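Putative NADPH-dependent oxidoreductase (Desulfitobacterium hafniense DCB-2, PDB 3DB2) probably catalyses an NADPH-dependent redox reaction on a substrate not yet identified, as a two-domain enzyme of the GFO/IDH/MocA family. Local coordinates at residues C[189-194]-C[327-332]; C[125-130]-C[319-324]; C[221-224]-C[228-231]. All coordinates share one frame; numbering follows the deposited sequence.

Contact 1. Residues C[189-194]-C[327-332]; sequences NLQFLL and SLRNLA
Gln191 and Asn330 place their side chains alike, each with CG anti to the carbonyl carbon and beside the backbone N (chi1 -66° for Gln191, -68° for Asn330). Beyond CG the Gln191 chain runs extended, so its amide spans the gap between two helices whose nearest CA atoms, those of Gln191 and Asn330, are 8.1 Å apart. Gln191 NE2 then gives a weak hydrogen bond to Asn330 OD1 at 2.8 Å. The two side chains run antiparallel alongside one another, their amide planes 45° apart. The other end of the same amide turns to Arg329. Here Arg329 NH1 donates a weak bond to Gln191 OE1, also 2.8 Å, with Gln191 OE1 standing oblique to the guanidinium plane. Arg329 has two modelled conformers, so this second bond is less certain. Both bonds are bent, and the stronger polar partners lie nearby: Val197 N reaches Gln191 OE1, Val197 O and Glu224 OE1 take Arg329 NH2, and Asp188 OD1 takes Asn330 ND2. One glutamine thus bridges two consecutive residues of the facing helix. The contact joins helix 183-194 to helix 324-343. Helix 349-353 packs against Arg329 on the latter, and helix 130-140 meets Phe192 on the former. Val197 begins strand 197-205 of the large mixed sheet.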
loop_
_atom_site.group_PDB
_atom_site.type_symbol
_atom_site.label_atom_id
_atom_site.label_comp_id
_atom_site.label_asym_id
_atom_site.label_seq_id
_atom_site.Cartn_x
_atom_site.Cartn_y
_atom_site.Cartn_z
ATOM N N ASN C 189 10.390 10.088 5.866
ATOM C CA ASN C 189 10.770 9.818 4.480
ATOM C C ASN C 189 9.774 10.419 3.506
ATOM O O ASN C 189 10.169 10.968 2.478
ATOM C CB ASN C 189 10.924 8.315 4.216
ATOM C CG ASN C 189 12.169 7.778 4.901
ATOM O OD1 ASN C 189 13.089 8.533 5.213
ATOM N ND2 ASN C 189 12.164 6.467 5.102
ATOM N N LEU C 190 8.488 10.320 3.795
ATOM C CA LEU C 190 7.436 10.785 2.891
ATOM C C LEU C 190 7.441 12.294 2.706
ATOM O O LEU C 190 7.266 12.826 1.616
ATOM C CB LEU C 190 6.063 10.341 3.420
ATOM C CG LEU C 190 5.774 8.841 3.215
ATOM C CD1 LEU C 190 4.579 8.388 4.044
ATOM C CD2 LEU C 190 5.541 8.569 1.741
ATOM N N GLN C 191 7.646 13.045 3.789
ATOM C CA GLN C 191 7.669 14.506 3.654
ATOM C C GLN C 191 9.023 14.981 3.154
ATOM O O GLN C 191 9.114 16.030 2.523
ATOM C CB GLN C 191 7.250 15.110 4.993
ATOM C CG GLN C 191 5.785 14.794 5.321
ATOM C CD GLN C 191 5.244 15.523 6.545
ATOM O OE1 GLN C 191 4.339 16.346 6.490
ATOM N NE2 GLN C 191 5.763 15.212 7.733
ATOM N N PHE C 192 10.095 14.227 3.382
ATOM C CA PHE C 192 11.377 14.498 2.738
ATOM C C PHE C 192 11.268 14.396 1.218
ATOM O O PHE C 192 11.718 15.226 0.422
ATOM C CB PHE C 192 12.418 13.513 3.246
ATOM C CG PHE C 192 13.686 13.427 2.427
ATOM C CD1 PHE C 192 14.503 14.552 2.346
ATOM C CD2 PHE C 192 14.067 12.267 1.773
ATOM C CE1 PHE C 192 15.666 14.502 1.607
ATOM C CE2 PHE C 192 15.218 12.220 1.008
ATOM C CZ PHE C 192 16.010 13.356 0.936
ATOM N N LEU C 193 10.619 13.318 0.769
ATOM C CA LEU C 193 10.487 13.049 -0.660
ATOM C C LEU C 193 9.487 13.979 -1.342
ATOM O O LEU C 193 9.807 14.469 -2.439
ATOM C CB LEU C 193 10.090 11.592 -0.853
ATOM C CG LEU C 193 11.089 10.502 -0.472
ATOM C CD1 LEU C 193 10.506 9.128 -0.808
ATOM C CD2 LEU C 193 12.426 10.733 -1.174
ATOM N N LEU C 194 8.343 14.216 -0.719
ATOM C CA LEU C 194 7.249 14.952 -1.342
ATOM C C LEU C 194 6.785 16.253 -0.698
ATOM O O LEU C 194 5.858 16.884 -1.250
ATOM C CB LEU C 194 6.004 14.043 -1.377
ATOM C CG LEU C 194 6.110 12.754 -2.179
ATOM C CD1 LEU C 194 4.724 12.233 -2.486
ATOM C CD2 LEU C 194 6.906 12.967 -3.458
ATOM N N SER C 327 10.234 18.342 12.654
ATOM C CA SER C 327 10.002 17.154 13.492
ATOM C C SER C 327 8.579 17.134 14.018
ATOM O O SER C 327 7.925 16.083 14.051
ATOM C CB SER C 327 10.985 17.112 14.667
ATOM O OG SER C 327 12.313 17.180 14.192
ATOM N N LEU C 328 8.121 18.321 14.427
ATOM C CA LEU C 328 6.764 18.498 14.940
ATOM C C LEU C 328 5.798 18.089 13.828
ATOM O O LEU C 328 4.781 17.477 14.133
ATOM C CB LEU C 328 6.548 19.924 15.424
ATOM C CG LEU C 328 5.255 20.253 16.172
ATOM C CD1 LEU C 328 5.468 21.436 17.099
ATOM C CD2 LEU C 328 4.102 20.541 15.237
ATOM N N ARG C 329 6.089 18.405 12.568
ATOM C CA ARG C 329 5.172 18.039 11.503
ATOM C C ARG C 329 5.066 16.521 11.382
ATOM O O ARG C 329 4.004 16.006 11.059
ATOM C CB ARG C 329 5.594 18.603 10.154
ATOM C CG ARG C 329 4.920 19.892 9.729
ATOM C CD ARG C 329 4.946 20.057 8.221
ATOM N NE ARG C 329 3.698 20.552 7.657
ATOM C CZ ARG C 329 2.671 19.838 7.225
ATOM N NH1 ARG C 329 2.679 18.511 7.278
ATOM N NH2 ARG C 329 1.613 20.478 6.736
ATOM N N ASN C 330 6.171 15.832 11.652
ATOM C CA ASN C 330 6.127 14.356 11.613
ATOM C C ASN C 330 5.249 13.814 12.721
ATOM O O ASN C 330 4.421 12.899 12.560
ATOM C CB ASN C 330 7.548 13.779 11.702
ATOM C CG ASN C 330 8.396 14.057 10.478
ATOM O OD1 ASN C 330 7.826 14.349 9.428
ATOM N ND2 ASN C 330 9.709 13.941 10.652
ATOM N N LEU C 331 5.376 14.343 13.939
ATOM C CA LEU C 331 4.531 13.915 15.042
ATOM C C LEU C 331 3.046 14.190 14.781
ATOM O O LEU C 331 2.171 13.414 15.130
ATOM C CB LEU C 331 4.882 14.670 16.319
ATOM C CG LEU C 331 3.992 14.439 17.564
ATOM C CD1 LEU C 331 4.029 12.954 17.921
ATOM C CD2 LEU C 331 4.453 15.359 18.693
ATOM N N ALA C 332 2.790 15.351 14.180
ATOM C CA ALA C 332 1.437 15.786 13.846
ATOM C C ALA C 332 0.737 14.793 12.921
ATOM O O ALA C 332 -0.466 14.573 13.028
ATOM C CB ALA C 332 1.498 17.160 13.197
#

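Contact 2. Residues C[125-130]-C[319-324]; sequences SSRRLG and ETEIGA
The Arg127 guanidinium has Ile322 over one face and Glu321 at its edge. Ile322 CG1 sits 3.8 Å above the plane, over the centre of the group. Glu321 OE2 lies almost exactly in that plane and takes a hydrogen bond from Arg127 NH1 at 2.8 Å. This is the short bond of a salt-bridge network of Arg127, Arg128 and Glu321. The carboxylate is turned steeply to the guanidinium, at 73°, and OE2 is met from above the carboxylate plane. Glu321 reaches across because its CG is anti to the backbone N (chi1 -161°) and the chain stays extended beyond it. Arg128 runs alongside Glu321 in the opposite direction. Glu321 OE1 lies over one face of the Arg128 guanidinium, 3.7 Å from Arg128 NH1; this long salt bridge rests on charge alone. Arg128 is held more firmly by Glu309 of helix 302-316, while Glu321 OE1 also pairs with Arg133. Arg127 NE has its own salt bridge to Asp188, so the two arginines are shared among three acidic residues. The network ties the turn that leaves strand 120-123, the last strand of the Rossmann sheet, to the loop leading into helix 324-343. Ile322 also bonds through its backbone to Cys122 of that strand. A water completes the join: it accepts from Arg127 NH2 at 3.2 Å and donates to Glu321 O at 2.9 Å.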
loop_
_atom_site.group_PDB
_atom_site.type_symbol
_atom_site.label_atom_id
_atom_site.label_comp_id
_atom_site.label_asym_id
_atom_site.label_seq_id
_atom_site.Cartn_x
_atom_site.Cartn_y
_atom_site.Cartn_z
ATOM N N SER C 125 17.066 9.246 10.695
ATOM C CA SER C 125 18.265 9.088 9.866
ATOM C C SER C 125 18.010 8.341 8.578
ATOM O O SER C 125 18.909 8.303 7.756
ATOM C CB SER C 125 19.368 8.351 10.662
ATOM O OG SER C 125 19.012 6.983 10.845
ATOM N N SER C 126 16.835 7.742 8.412
ATOM C CA SER C 126 16.504 7.012 7.190
ATOM C C SER C 126 16.655 7.838 5.921
ATOM O O SER C 126 17.057 7.333 4.866
ATOM C CB SER C 126 15.047 6.444 7.276
ATOM O OG SER C 126 14.858 5.479 6.259
ATOM N N ARG C 127 16.293 9.129 5.982
ATOM C CA ARG C 127 16.360 10.011 4.838
ATOM C C ARG C 127 17.817 10.193 4.395
ATOM O O ARG C 127 18.027 10.582 3.253
ATOM C CB ARG C 127 15.753 11.395 5.073
ATOM C CG ARG C 127 16.375 12.263 6.132
ATOM C CD ARG C 127 16.029 13.715 5.935
ATOM N NE ARG C 127 14.698 14.055 6.452
ATOM C CZ ARG C 127 14.176 15.266 6.221
ATOM N NH1 ARG C 127 14.846 16.164 5.521
ATOM N NH2 ARG C 127 12.979 15.633 6.664
ATOM N N ARG C 128 18.751 9.885 5.280
ATOM C CA ARG C 128 20.167 10.030 4.989
ATOM C C ARG C 128 20.752 8.847 4.225
ATOM O O ARG C 128 21.848 8.958 3.648
ATOM C CB ARG C 128 20.963 10.207 6.284
ATOM C CG ARG C 128 20.372 11.163 7.292
ATOM C CD ARG C 128 21.422 12.017 7.944
ATOM N NE ARG C 128 20.782 13.187 8.526
ATOM C CZ ARG C 128 20.956 14.472 8.339
ATOM N NH1 ARG C 128 21.846 14.923 7.493
ATOM N NH2 ARG C 128 20.215 15.333 9.025
ATOM N N LEU C 129 20.054 7.712 4.226
ATOM C CA LEU C 129 20.548 6.542 3.521
ATOM C C LEU C 129 20.838 6.889 2.062
ATOM O O LEU C 129 20.141 7.742 1.529
ATOM C CB LEU C 129 19.540 5.407 3.603
ATOM C CG LEU C 129 19.418 4.706 4.967
ATOM C CD1 LEU C 129 18.231 3.772 4.998
ATOM C CD2 LEU C 129 20.699 3.922 5.265
ATOM N N GLY C 130 21.839 6.243 1.462
ATOM C CA GLY C 130 22.177 6.557 0.071
ATOM C C GLY C 130 20.961 6.267 -0.808
ATOM O O GLY C 130 20.722 6.948 -1.786
ATOM N N GLU C 319 21.912 25.633 9.416
ATOM C CA GLU C 319 20.817 24.927 10.042
ATOM C C GLU C 319 20.956 23.445 9.715
ATOM O O GLU C 319 21.397 23.059 8.639
ATOM C CB GLU C 319 19.452 25.375 9.536
ATOM N N THR C 320 20.534 22.607 10.648
ATOM C CA THR C 320 20.497 21.162 10.364
ATOM C C THR C 320 19.320 20.826 9.466
ATOM O O THR C 320 18.495 21.713 9.182
ATOM C CB THR C 320 20.357 20.341 11.647
ATOM O OG1 THR C 320 19.022 20.551 12.131
ATOM C CG2 THR C 320 21.396 20.787 12.653
ATOM N N GLU C 321 19.214 19.572 9.004
ATOM C CA GLU C 321 18.174 19.292 8.011
ATOM C C GLU C 321 16.792 19.141 8.621
ATOM O O GLU C 321 15.820 19.305 7.885
ATOM C CB GLU C 321 18.506 18.029 7.208
ATOM C CG GLU C 321 17.729 17.953 5.897
ATOM C CD GLU C 321 18.170 16.779 5.045
ATOM O OE1 GLU C 321 19.337 16.349 5.130
ATOM O OE2 GLU C 321 17.342 16.247 4.292
ATOM N N ILE C 322 16.699 18.792 9.912
ATOM C CA ILE C 322 15.433 18.479 10.519
ATOM C C ILE C 322 15.291 19.179 11.869
ATOM O O ILE C 322 15.661 18.605 12.902
ATOM C CB ILE C 322 15.192 16.979 10.782
ATOM C CG1 ILE C 322 15.637 16.033 9.681
ATOM C CG2 ILE C 322 13.713 16.796 11.078
ATOM C CD1 ILE C 322 15.339 14.570 9.945
ATOM N N GLY C 323 14.758 20.382 11.799
ATOM C CA GLY C 323 14.509 21.216 12.963
ATOM C C GLY C 323 13.266 20.802 13.726
ATOM O O GLY C 323 12.586 19.820 13.411
ATOM N N ALA C 324 12.973 21.591 14.766
ATOM C CA ALA C 324 11.862 21.378 15.684
ATOM C C ALA C 324 10.529 21.444 14.944
ATOM O O ALA C 324 9.653 20.641 15.240
ATOM C CB ALA C 324 11.862 22.403 16.817
HETATM O O HOH W 1 13.143 18.780 7.028
#

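Contact 3. Residues C[221-224]-C[228-231]; sequences LEFE and QAYL
Leu221 O is met by two groups of strand 228-231 and by a water. Ala229 N donates to it at 3.0 Å in a nearly straight bond. Gln228 CA adds a CA-H...O contact to Leu221 O, and the water lies 2.9 Å from the same oxygen. The two strands form a beta hairpin in the mixed sheet of the C-terminal domain. Leu221 and Ala229 are an antiparallel hydrogen-bonded pair, and Leu221 N returns the bond to Ala229 O at 2.8 Å. Glu222 and Gln228 make the next, non-hydrogen-bonded pair. Their side chains lie side by side and point the same way, on the face turned to the second subunit. There Lys205 of the second subunit bridges the two, by a salt bridge to Glu222 OE2 and a hydrogen bond to Gln228 OE1, and its charge probably suits this pair of oxygens. The other face carries Leu221 and Ala229, beneath helix 183-194. Phe223 has its CG anti to the carbonyl carbon (chi1 -74°), which brings the ring edge to Ala229. With an alanine in place of Phe223 the ring is gone, and a gap would probably open between Ala229 and Leu194 of the covering helix. The methyl of Ala229 sits near the plane of that ring, with Ala229 CB 3.7 Å from Phe223 CE1.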
loop_
_atom_site.group_PDB
_atom_site.type_symbol
_atom_site.label_atom_id
_atom_site.label_comp_id
_atom_site.label_asym_id
_atom_site.label_seq_id
_atom_site.Cartn_x
_atom_site.Cartn_y
_atom_site.Cartn_z
ATOM N N LEU C 221 -2.604 9.527 3.294
ATOM C CA LEU C 221 -2.145 10.897 3.327
ATOM C C LEU C 221 -2.424 11.595 2.001
ATOM O O LEU C 221 -2.284 11.020 0.930
ATOM C CB LEU C 221 -0.641 10.948 3.624
ATOM C CG LEU C 221 -0.158 9.982 4.715
ATOM C CD1 LEU C 221 1.152 9.328 4.311
ATOM C CD2 LEU C 221 -0.006 10.715 6.030
ATOM N N GLU C 222 -2.824 12.855 2.067
ATOM C CA GLU C 222 -2.856 13.747 0.905
ATOM C C GLU C 222 -1.886 14.890 1.206
ATOM O O GLU C 222 -1.969 15.431 2.323
ATOM C CB GLU C 222 -4.205 14.349 0.600
ATOM C CG GLU C 222 -5.220 13.373 0.055
ATOM C CD GLU C 222 -6.335 14.109 -0.685
ATOM O OE1 GLU C 222 -6.921 15.052 -0.128
ATOM O OE2 GLU C 222 -6.623 13.717 -1.830
ATOM N N PHE C 223 -1.041 15.213 0.257
ATOM C CA PHE C 223 -0.008 16.231 0.381
ATOM C C PHE C 223 -0.573 17.616 0.050
ATOM O O PHE C 223 -1.641 17.705 -0.546
ATOM C CB PHE C 223 1.215 15.915 -0.513
ATOM C CG PHE C 223 1.969 14.755 0.168
ATOM C CD1 PHE C 223 1.612 13.451 -0.113
ATOM C CD2 PHE C 223 2.970 15.026 1.064
ATOM C CE1 PHE C 223 2.244 12.386 0.516
ATOM C CE2 PHE C 223 3.593 13.965 1.731
ATOM C CZ PHE C 223 3.208 12.665 1.471
ATOM N N GLU C 224 0.145 18.661 0.455
ATOM C CA GLU C 224 -0.334 20.017 0.179
ATOM C C GLU C 224 -0.404 20.274 -1.322
ATOM O O GLU C 224 -1.224 21.066 -1.783
ATOM C CB GLU C 224 0.576 21.021 0.903
ATOM C CG GLU C 224 0.003 21.537 2.207
ATOM C CD GLU C 224 0.747 21.099 3.449
ATOM O OE1 GLU C 224 1.149 22.013 4.211
ATOM O OE2 GLU C 224 0.919 19.873 3.638
ATOM N N GLN C 228 -0.328 11.832 -3.264
ATOM C CA GLN C 228 -0.935 10.987 -2.247
ATOM C C GLN C 228 0.021 9.916 -1.736
ATOM O O GLN C 228 0.951 9.560 -2.461
ATOM C CB GLN C 228 -2.144 10.262 -2.814
ATOM C CG GLN C 228 -3.278 11.183 -3.180
ATOM C CD GLN C 228 -4.514 10.512 -3.723
ATOM O OE1 GLN C 228 -5.138 11.030 -4.661
ATOM N NE2 GLN C 228 -4.910 9.388 -3.130
ATOM N N ALA C 229 -0.219 9.427 -0.529
ATOM C CA ALA C 229 0.581 8.302 -0.036
ATOM C C ALA C 229 -0.261 7.398 0.879
ATOM O O ALA C 229 -1.244 7.832 1.466
ATOM C CB ALA C 229 1.828 8.757 0.675
ATOM N N TYR C 230 0.186 6.151 0.936
ATOM C CA TYR C 230 -0.235 5.086 1.817
ATOM C C TYR C 230 0.901 4.751 2.783
ATOM O O TYR C 230 2.038 4.643 2.310
ATOM C CB TYR C 230 -0.609 3.844 1.000
ATOM C CG TYR C 230 -0.609 2.586 1.831
ATOM C CD1 TYR C 230 -1.606 2.367 2.782
ATOM C CD2 TYR C 230 0.388 1.631 1.672
ATOM C CE1 TYR C 230 -1.582 1.207 3.535
ATOM C CE2 TYR C 230 0.411 0.469 2.434
ATOM C CZ TYR C 230 -0.591 0.283 3.359
ATOM O OH TYR C 230 -0.626 -0.852 4.147
ATOM N N LEU C 231 0.575 4.596 4.067
ATOM C CA LEU C 231 1.543 4.094 5.031
ATOM C C LEU C 231 0.941 2.927 5.808
ATOM O O LEU C 231 -0.067 3.123 6.473
ATOM C CB LEU C 231 1.970 5.202 5.980
ATOM C CG LEU C 231 2.815 4.765 7.185
ATOM C CD1 LEU C 231 4.117 4.123 6.743
ATOM C CD2 LEU C 231 3.109 5.965 8.060
HETATM O O HOH W 2 -3.843 8.856 -0.295
#

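In the fold
Contact 1 lies between the other two, its centre about 11 Å from each. Contacts 2 and 3 are about 20 Å apart between centres and do not touch. Helix 183-194 is the common element. Asn189 ND2 is probably hydrogen-bonded to Ser126 OG of contact 2, at 3.1 Å. Leu190 CD2 packs on Ala229 CB of contact 3 at 3.9 Å. Arg329 NH2 meets Glu224 OE1 at 3.0 Å, in one of two Arg329 conformers. Asp188 serves both Asn330 and Arg127. Contact 2 borders strand 120-123, the outermost strand of the Rossmann sheet, whose domain probably binds the dinucleotide, as in relatives; no cofactor is placed at these contacts. Contact 3 lies towards the second subunit.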